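Local coordinates for response regulator aspartate phosphatase I (Bacillus subtilis subsp. subtilis, PDB 4I1A), which dephosphorylates the sporulation phosphotransferase Spo0F and, by inactivating the repressor ImmR, switches on expression, excision and transfer of the mobile element ICEBs1, at residues K241-S244 / Q245-L249; F305-L308 / E309-F313; S260-T263 / K264-T268. One frame throughout, in Å; residues are numbered along the deposited sequence.

Contact 1 (K241-S244 / Q245-L249); sequences KKAS and QHLIL
Ile248 N donates to Ser244 O at 3.0 Å, one of four successive i to i+4 backbone bonds that carry this helix from Lys241 to Ile248. Leu247, one turn on from Ala243, lies over that residue's carbonyl. Its CG is anti to its own carbonyl carbon (chi1 -74°), which folds the side chain back along the preceding turn, bringing CG to 3.1 Å from Ala243 O and CD1 to 4.5 Å from Ala243 CB. The residues fall within the fourth predicted tetratricopeptide repeat (TPR), where the helix 240-257 packs between helices 220-236 and 261-275: Ala243 faces Tyr234 on one side, while Leu247 meets Thr268 on the other. An alanine here in place of Leu247 would remove CG and the methyls, and would probably leave the Ala243 carbonyl less covered and open a gap toward Thr268. Lys242 O lies at the edge of the His246 ring, near its plane, 3.4 Å from CD2, while His246 ND1 is hydrogen-bonded to ND1 of His227, which probably helps to set the turn of the imidazole. Ser244 directs its hydroxyl outside this turn, where OG is hydrogen-bonded to OE2 of Glu273 in helix 261-275.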
loop_
_atom_site.group_PDB
_atom_site.type_symbol
_atom_site.label_atom_id
_atom_site.label_comp_id
_atom_site.label_asym_id
_atom_site.label_seq_id
_atom_site.Cartn_x
_atom_site.Cartn_y
_atom_site.Cartn_z
ATOM N N LYS A 241 -15.059 -11.824 4.480
ATOM C CA LYS A 241 -16.391 -11.373 4.068
ATOM C C LYS A 241 -16.451 -9.855 4.029
ATOM O O LYS A 241 -16.872 -9.267 3.032
ATOM C CB LYS A 241 -17.489 -11.923 4.982
ATOM C CG LYS A 241 -17.939 -13.328 4.626
ATOM C CD LYS A 241 -19.095 -13.770 5.512
ATOM C CE LYS A 241 -19.909 -14.875 4.859
ATOM N NZ LYS A 241 -21.132 -15.214 5.654
ATOM N N LYS A 242 -16.012 -9.220 5.110
ATOM C CA LYS A 242 -15.978 -7.765 5.148
ATOM C C LYS A 242 -14.977 -7.210 4.135
ATOM O O LYS A 242 -15.251 -6.202 3.483
ATOM C CB LYS A 242 -15.709 -7.245 6.569
ATOM C CG LYS A 242 -16.945 -7.323 7.466
ATOM C CD LYS A 242 -16.787 -6.578 8.789
ATOM C CE LYS A 242 -16.248 -7.494 9.878
ATOM N NZ LYS A 242 -16.432 -6.910 11.246
ATOM N N ALA A 243 -13.835 -7.881 3.993
ATOM C CA ALA A 243 -12.826 -7.484 3.012
ATOM C C ALA A 243 -13.451 -7.362 1.632
ATOM O O ALA A 243 -13.301 -6.349 0.958
ATOM C CB ALA A 243 -11.655 -8.484 2.990
ATOM N N SER A 244 -14.194 -8.386 1.238
ATOM C CA SER A 244 -14.847 -8.388 -0.061
ATOM C C SER A 244 -15.904 -7.293 -0.246
ATOM O O SER A 244 -15.992 -6.694 -1.318
ATOM C CB SER A 244 -15.439 -9.765 -0.353
ATOM O OG SER A 244 -14.415 -10.663 -0.724
ATOM N N GLN A 245 -16.709 -7.040 0.781
ATOM C CA GLN A 245 -17.767 -6.038 0.660
ATOM C C GLN A 245 -17.175 -4.638 0.491
ATOM O O GLN A 245 -17.680 -3.838 -0.297
ATOM C CB GLN A 245 -18.746 -6.093 1.839
ATOM C CG GLN A 245 -19.905 -5.087 1.743
ATOM C CD GLN A 245 -20.757 -5.232 0.474
ATOM O OE1 GLN A 245 -21.219 -6.326 0.135
ATOM N NE2 GLN A 245 -20.973 -4.118 -0.221
ATOM N N HIS A 246 -16.084 -4.354 1.198
ATOM C CA HIS A 246 -15.405 -3.075 1.020
ATOM C C HIS A 246 -14.684 -2.984 -0.329
ATOM O O HIS A 246 -14.612 -1.913 -0.935
ATOM C CB HIS A 246 -14.444 -2.796 2.176
ATOM C CG HIS A 246 -15.122 -2.299 3.412
ATOM N ND1 HIS A 246 -15.465 -0.971 3.587
ATOM C CD2 HIS A 246 -15.533 -2.938 4.533
ATOM C CE1 HIS A 246 -16.052 -0.821 4.760
ATOM N NE2 HIS A 246 -16.109 -2.000 5.356
ATOM N N LEU A 247 -14.165 -4.114 -0.798
ATOM C CA LEU A 247 -13.414 -4.153 -2.050
ATOM C C LEU A 247 -14.282 -3.962 -3.294
ATOM O O LEU A 247 -13.844 -3.322 -4.248
ATOM C CB LEU A 247 -12.582 -5.440 -2.155
ATOM C CG LEU A 247 -11.328 -5.505 -1.262
ATOM C CD1 LEU A 247 -10.853 -6.946 -1.114
ATOM C CD2 LEU A 247 -10.201 -4.627 -1.799
ATOM N N ILE A 248 -15.499 -4.505 -3.295
ATOM C CA ILE A 248 -16.390 -4.289 -4.429
ATOM C C ILE A 248 -16.923 -2.859 -4.457
ATOM O O ILE A 248 -17.209 -2.327 -5.526
ATOM C CB ILE A 248 -17.587 -5.278 -4.488
ATOM C CG1 ILE A 248 -18.490 -5.130 -3.265
ATOM C CG2 ILE A 248 -17.102 -6.704 -4.641
ATOM C CD1 ILE A 248 -19.927 -5.520 -3.543
ATOM N N LEU A 249 -17.071 -2.245 -3.286
ATOM C CA LEU A 249 -17.503 -0.857 -3.215
ATOM C C LEU A 249 -16.429 0.019 -3.843
ATOM O O LEU A 249 -16.729 0.966 -4.574
ATOM C CB LEU A 249 -17.766 -0.432 -1.768
ATOM C CG LEU A 249 -19.044 -0.980 -1.124
ATOM C CD1 LEU A 249 -19.257 -0.428 0.293
ATOM C CD2 LEU A 249 -20.262 -0.692 -1.998
#

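Contact 2 (F305-L308 / E309-F313); sequences FKIL and EGLFF
Leu308 overlaps the ring of Phe312 one turn further on, its CD2 methyl meeting CE2 of the ring at 4.2 Å as the two side chains pass at a slant. Both belong to helix 299-313, much of which falls in the fifth predicted TPR, and both turn toward helix 261-275, Leu308 against Tyr271 and Phe312 against Ala274. The same pair is joined through the backbone, Phe312 N donating to Leu308 O over a short 2.6 Å. With its CG anti to the carbonyl carbon (chi1 -57°), Phe312 leans its ring back toward that turn, and CD2 lies 3.6 Å from Leu308 O. The chain widens into a pi-type turn here, and the ring of Phe313 is covered on one face by Phe312 CB, 3.7 Å above its centre; Phe313 itself meets Phe286 of helix 279-295.

On another side of the helix, Ile307 and Leu311 run alongside each other in the same direction, with Ile307 CG2 4.0 Å from Leu311 CD2, and both pack on Val344 of helix 334-351. Lys306 and Glu309 are also neighbours along the helix, but their contact is made by the lysine's methylenes: CD is 3.2 Å from Glu309 OE1. The lysine is bent at chi2 and again at chi4 (-61°); its NZ is hydrogen-bonded to Ser302 O and stays 4.9 Å from Glu309 OE1, opposite charges that are near without touching. The carboxylate's other oxygen, OE2, makes a long, weak ion pair with Arg290. Glu309 O, where the pi-type turn begins, accepts from Phe313 N at 2.9 Å and from OG of Ser314.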
loop_
_atom_site.group_PDB
_atom_site.type_symbol
_atom_site.label_atom_id
_atom_site.label_comp_id
_atom_site.label_asym_id
_atom_site.label_seq_id
_atom_site.Cartn_x
_atom_site.Cartn_y
_atom_site.Cartn_z
ATOM N N PHE A 305 -0.753 -11.802 -10.710
ATOM C CA PHE A 305 -1.838 -12.696 -11.152
ATOM C C PHE A 305 -1.324 -14.091 -11.522
ATOM O O PHE A 305 -1.972 -15.094 -11.222
ATOM C CB PHE A 305 -2.662 -12.084 -12.290
ATOM C CG PHE A 305 -3.687 -11.095 -11.817
ATOM C CD1 PHE A 305 -4.813 -11.522 -11.118
ATOM C CD2 PHE A 305 -3.511 -9.731 -12.028
ATOM C CE1 PHE A 305 -5.760 -10.605 -10.656
ATOM C CE2 PHE A 305 -4.457 -8.810 -11.572
ATOM C CZ PHE A 305 -5.581 -9.248 -10.893
ATOM N N LYS A 306 -0.126 -14.156 -12.100
ATOM C CA LYS A 306 0.500 -15.450 -12.401
ATOM C C LYS A 306 0.754 -16.317 -11.161
ATOM O O LYS A 306 0.732 -17.550 -11.245
ATOM C CB LYS A 306 1.784 -15.289 -13.227
ATOM C CG LYS A 306 1.574 -14.641 -14.598
ATOM C CD LYS A 306 0.313 -15.171 -15.306
ATOM C CE LYS A 306 -0.266 -14.159 -16.320
ATOM N NZ LYS A 306 -0.697 -12.856 -15.688
ATOM N N ILE A 307 0.990 -15.680 -10.016
ATOM C CA ILE A 307 1.143 -16.418 -8.762
ATOM C C ILE A 307 -0.195 -17.030 -8.338
ATOM O O ILE A 307 -0.266 -18.213 -7.994
ATOM C CB ILE A 307 1.677 -15.529 -7.608
ATOM C CG1 ILE A 307 3.110 -15.061 -7.902
ATOM C CG2 ILE A 307 1.622 -16.293 -6.265
ATOM C CD1 ILE A 307 3.603 -13.978 -6.916
ATOM N N LEU A 308 -1.257 -16.227 -8.385
ATOM C CA LEU A 308 -2.595 -16.730 -8.100
ATOM C C LEU A 308 -2.958 -17.864 -9.070
ATOM O O LEU A 308 -3.498 -18.897 -8.666
ATOM C CB LEU A 308 -3.617 -15.596 -8.209
ATOM C CG LEU A 308 -3.513 -14.454 -7.194
ATOM C CD1 LEU A 308 -4.769 -13.615 -7.262
ATOM C CD2 LEU A 308 -3.242 -14.944 -5.738
ATOM N N GLU A 309 -2.640 -17.668 -10.348
ATOM C CA GLU A 309 -2.913 -18.670 -11.362
ATOM C C GLU A 309 -2.242 -20.000 -11.059
ATOM O O GLU A 309 -2.865 -21.065 -11.169
ATOM C CB GLU A 309 -2.458 -18.192 -12.736
ATOM C CG GLU A 309 -2.852 -19.162 -13.847
ATOM C CD GLU A 309 -2.412 -18.672 -15.215
ATOM O OE1 GLU A 309 -1.848 -17.554 -15.286
ATOM O OE2 GLU A 309 -2.621 -19.408 -16.211
ATOM N N GLY A 310 -0.969 -19.944 -10.679
ATOM C CA GLY A 310 -0.231 -21.167 -10.402
ATOM C C GLY A 310 -0.748 -21.818 -9.132
ATOM O O GLY A 310 -0.780 -23.032 -9.015
ATOM N N LEU A 311 -1.145 -20.982 -8.181
ATOM C CA LEU A 311 -1.713 -21.417 -6.913
ATOM C C LEU A 311 -3.116 -22.002 -7.094
ATOM O O LEU A 311 -3.415 -23.054 -6.548
ATOM C CB LEU A 311 -1.779 -20.203 -5.975
ATOM C CG LEU A 311 -1.161 -20.164 -4.575
ATOM C CD1 LEU A 311 0.065 -21.034 -4.435
ATOM C CD2 LEU A 311 -0.836 -18.719 -4.240
ATOM N N PHE A 312 -3.986 -21.325 -7.849
ATOM C CA PHE A 312 -5.415 -21.677 -7.822
ATOM C C PHE A 312 -6.071 -22.061 -9.148
ATOM O O PHE A 312 -7.035 -22.835 -9.154
ATOM C CB PHE A 312 -6.245 -20.528 -7.203
ATOM C CG PHE A 312 -5.810 -20.131 -5.808
ATOM C CD1 PHE A 312 -5.945 -21.010 -4.742
ATOM C CD2 PHE A 312 -5.283 -18.876 -5.562
ATOM C CE1 PHE A 312 -5.540 -20.647 -3.463
ATOM C CE2 PHE A 312 -4.879 -18.514 -4.288
ATOM C CZ PHE A 312 -5.016 -19.403 -3.233
ATOM N N PHE A 313 -5.590 -21.499 -10.255
ATOM C CA PHE A 313 -6.377 -21.492 -11.493
ATOM C C PHE A 313 -5.763 -22.248 -12.682
ATOM O O PHE A 313 -6.170 -22.072 -13.829
ATOM C CB PHE A 313 -6.709 -20.044 -11.869
ATOM C CG PHE A 313 -7.456 -19.307 -10.788
ATOM C CD1 PHE A 313 -8.629 -19.833 -10.254
ATOM C CD2 PHE A 313 -6.972 -18.114 -10.282
ATOM C CE1 PHE A 313 -9.318 -19.160 -9.255
ATOM C CE2 PHE A 313 -7.655 -17.430 -9.270
ATOM C CZ PHE A 313 -8.824 -17.950 -8.761
#

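Contact 3 (S260-T263 / K264-T268); sequences SFLT and KTLFT
Three i to i+4 backbone bonds run back along the chain, the amides of Thr265, Leu266 and Phe267 donating to the carbonyls of Phe261, Leu262 and Thr263. Thr265 adds a second bond to the first of these: its OG1 donates to Phe261 O at 2.7 Å while its N does so at 3.1 Å, and the two approach from opposite faces of the carbonyl plane. OG1 reaches back to that oxygen because it stands anti to the carbonyl carbon of Thr265 (chi1 -56°), beside its own N, which satisfies the hydroxyl of this buried threonine within its own helix. Thr268 repeats the device one turn on, its OG1 reaching Lys264 O at 2.7 Å. Leu262 and Leu266 run alongside each other, CD1 to CD1 at 3.9 Å, and both touch Leu251 of helix 240-257. Phe261 lies obliquely to the aliphatic part of the extended Lys264 chain, ring CD1 to CD at 4.5 Å, with Met225 and Met228 of helix 220-236 also against the ring. Helices 220-236, 240-257, 279-295 and 299-313 all touch this one, the close helix-on-helix packing characteristic of the alpha-alpha solenoid formed by tandem TPRs.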
loop_
_atom_site.group_PDB
_atom_site.type_symbol
_atom_site.label_atom_id
_atom_site.label_comp_id
_atom_site.label_asym_id
_atom_site.label_seq_id
_atom_site.Cartn_x
_atom_site.Cartn_y
_atom_site.Cartn_z
ATOM N N SER A 260 -5.839 3.697 -11.807
ATOM C CA SER A 260 -4.869 2.603 -11.778
ATOM C C SER A 260 -5.101 1.595 -10.644
ATOM O O SER A 260 -4.775 0.419 -10.791
ATOM C CB SER A 260 -3.438 3.145 -11.742
ATOM O OG SER A 260 -3.222 3.925 -10.586
ATOM N N PHE A 261 -5.683 2.051 -9.532
ATOM C CA PHE A 261 -5.974 1.188 -8.378
ATOM C C PHE A 261 -6.976 0.082 -8.699
ATOM O O PHE A 261 -7.246 -0.784 -7.867
ATOM C CB PHE A 261 -6.502 2.007 -7.195
ATOM C CG PHE A 261 -5.433 2.732 -6.419
ATOM C CD1 PHE A 261 -4.197 2.143 -6.187
ATOM C CD2 PHE A 261 -5.675 4.003 -5.903
ATOM C CE1 PHE A 261 -3.215 2.812 -5.465
ATOM C CE2 PHE A 261 -4.706 4.679 -5.188
ATOM C CZ PHE A 261 -3.470 4.086 -4.967
ATOM N N LEU A 262 -7.540 0.122 -9.899
ATOM C CA LEU A 262 -8.493 -0.888 -10.333
ATOM C C LEU A 262 -7.842 -2.267 -10.321
ATOM O O LEU A 262 -8.425 -3.236 -9.847
ATOM C CB LEU A 262 -8.992 -0.552 -11.734
ATOM C CG LEU A 262 -10.002 -1.492 -12.380
ATOM C CD1 LEU A 262 -11.109 -1.802 -11.406
ATOM C CD2 LEU A 262 -10.581 -0.843 -13.639
ATOM N N THR A 263 -6.615 -2.346 -10.820
ATOM C CA THR A 263 -5.941 -3.634 -10.946
ATOM C C THR A 263 -5.652 -4.267 -9.581
ATOM O O THR A 263 -5.885 -5.461 -9.366
ATOM C CB THR A 263 -4.635 -3.501 -11.760
ATOM O OG1 THR A 263 -4.931 -2.937 -13.051
ATOM C CG2 THR A 263 -4.000 -4.860 -11.941
ATOM N N LYS A 264 -5.146 -3.450 -8.664
ATOM C CA LYS A 264 -4.764 -3.892 -7.331
ATOM C C LYS A 264 -5.990 -4.349 -6.526
ATOM O O LYS A 264 -5.941 -5.329 -5.784
ATOM C CB LYS A 264 -4.035 -2.745 -6.627
ATOM C CG LYS A 264 -3.958 -2.860 -5.123
ATOM C CD LYS A 264 -3.006 -1.836 -4.531
ATOM C CE LYS A 264 -2.690 -2.178 -3.070
ATOM N NZ LYS A 264 -1.922 -1.117 -2.349
ATOM N N THR A 265 -7.088 -3.624 -6.688
ATOM C CA THR A 265 -8.360 -3.971 -6.075
ATOM C C THR A 265 -8.902 -5.311 -6.608
ATOM O O THR A 265 -9.422 -6.121 -5.842
ATOM C CB THR A 265 -9.389 -2.848 -6.352
ATOM O OG1 THR A 265 -8.863 -1.607 -5.876
ATOM C CG2 THR A 265 -10.743 -3.120 -5.694
ATOM N N LEU A 266 -8.801 -5.539 -7.916
ATOM C CA LEU A 266 -9.264 -6.807 -8.487
ATOM C C LEU A 266 -8.353 -7.936 -8.043
ATOM O O LEU A 266 -8.789 -9.068 -7.816
ATOM C CB LEU A 266 -9.328 -6.750 -10.022
ATOM C CG LEU A 266 -10.536 -6.001 -10.586
ATOM C CD1 LEU A 266 -10.253 -5.523 -12.009
ATOM C CD2 LEU A 266 -11.801 -6.883 -10.527
ATOM N N PHE A 267 -7.077 -7.622 -7.910
ATOM C CA PHE A 267 -6.131 -8.626 -7.476
ATOM C C PHE A 267 -6.472 -9.085 -6.062
ATOM O O PHE A 267 -6.619 -10.290 -5.803
ATOM C CB PHE A 267 -4.694 -8.100 -7.555
ATOM C CG PHE A 267 -3.688 -9.046 -6.973
ATOM C CD1 PHE A 267 -3.146 -10.058 -7.755
ATOM C CD2 PHE A 267 -3.318 -8.961 -5.630
ATOM C CE1 PHE A 267 -2.236 -10.956 -7.222
ATOM C CE2 PHE A 267 -2.409 -9.862 -5.086
ATOM C CZ PHE A 267 -1.864 -10.859 -5.885
ATOM N N THR A 268 -6.601 -8.115 -5.162
ATOM C CA THR A 268 -6.906 -8.376 -3.754
ATOM C C THR A 268 -8.243 -9.102 -3.615
ATOM O O THR A 268 -8.380 -10.035 -2.822
ATOM C CB THR A 268 -6.921 -7.054 -2.942
ATOM O OG1 THR A 268 -5.753 -6.292 -3.271
ATOM C CG2 THR A 268 -6.948 -7.317 -1.417
#

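All three contacts are short helical pieces of the TPR domain, each held by i to i+4 contacts, differing in depth. Contact 3 is buried, its centre about 11 Å from the centre of the chain, while contacts 1 and 2 are partly buried, their centres about 17 and 21 Å from it. Helix 261-275 joins them: Thr265 CG2 packs 3.4 Å from Leu247 O of contact 1, and Phe267 meets Phe305 of contact 2 edge-to-face. Contacts 1 and 2 come no nearer than about 11 Å between atoms. In contact 3 the hydroxyls of Thr265 and Thr268 bond to carbonyls of their own helix; in contact 1 Ser244 and His246 bond to neighbouring helices, whereas in contact 2 Lys306 NZ turns back to Ser302 O.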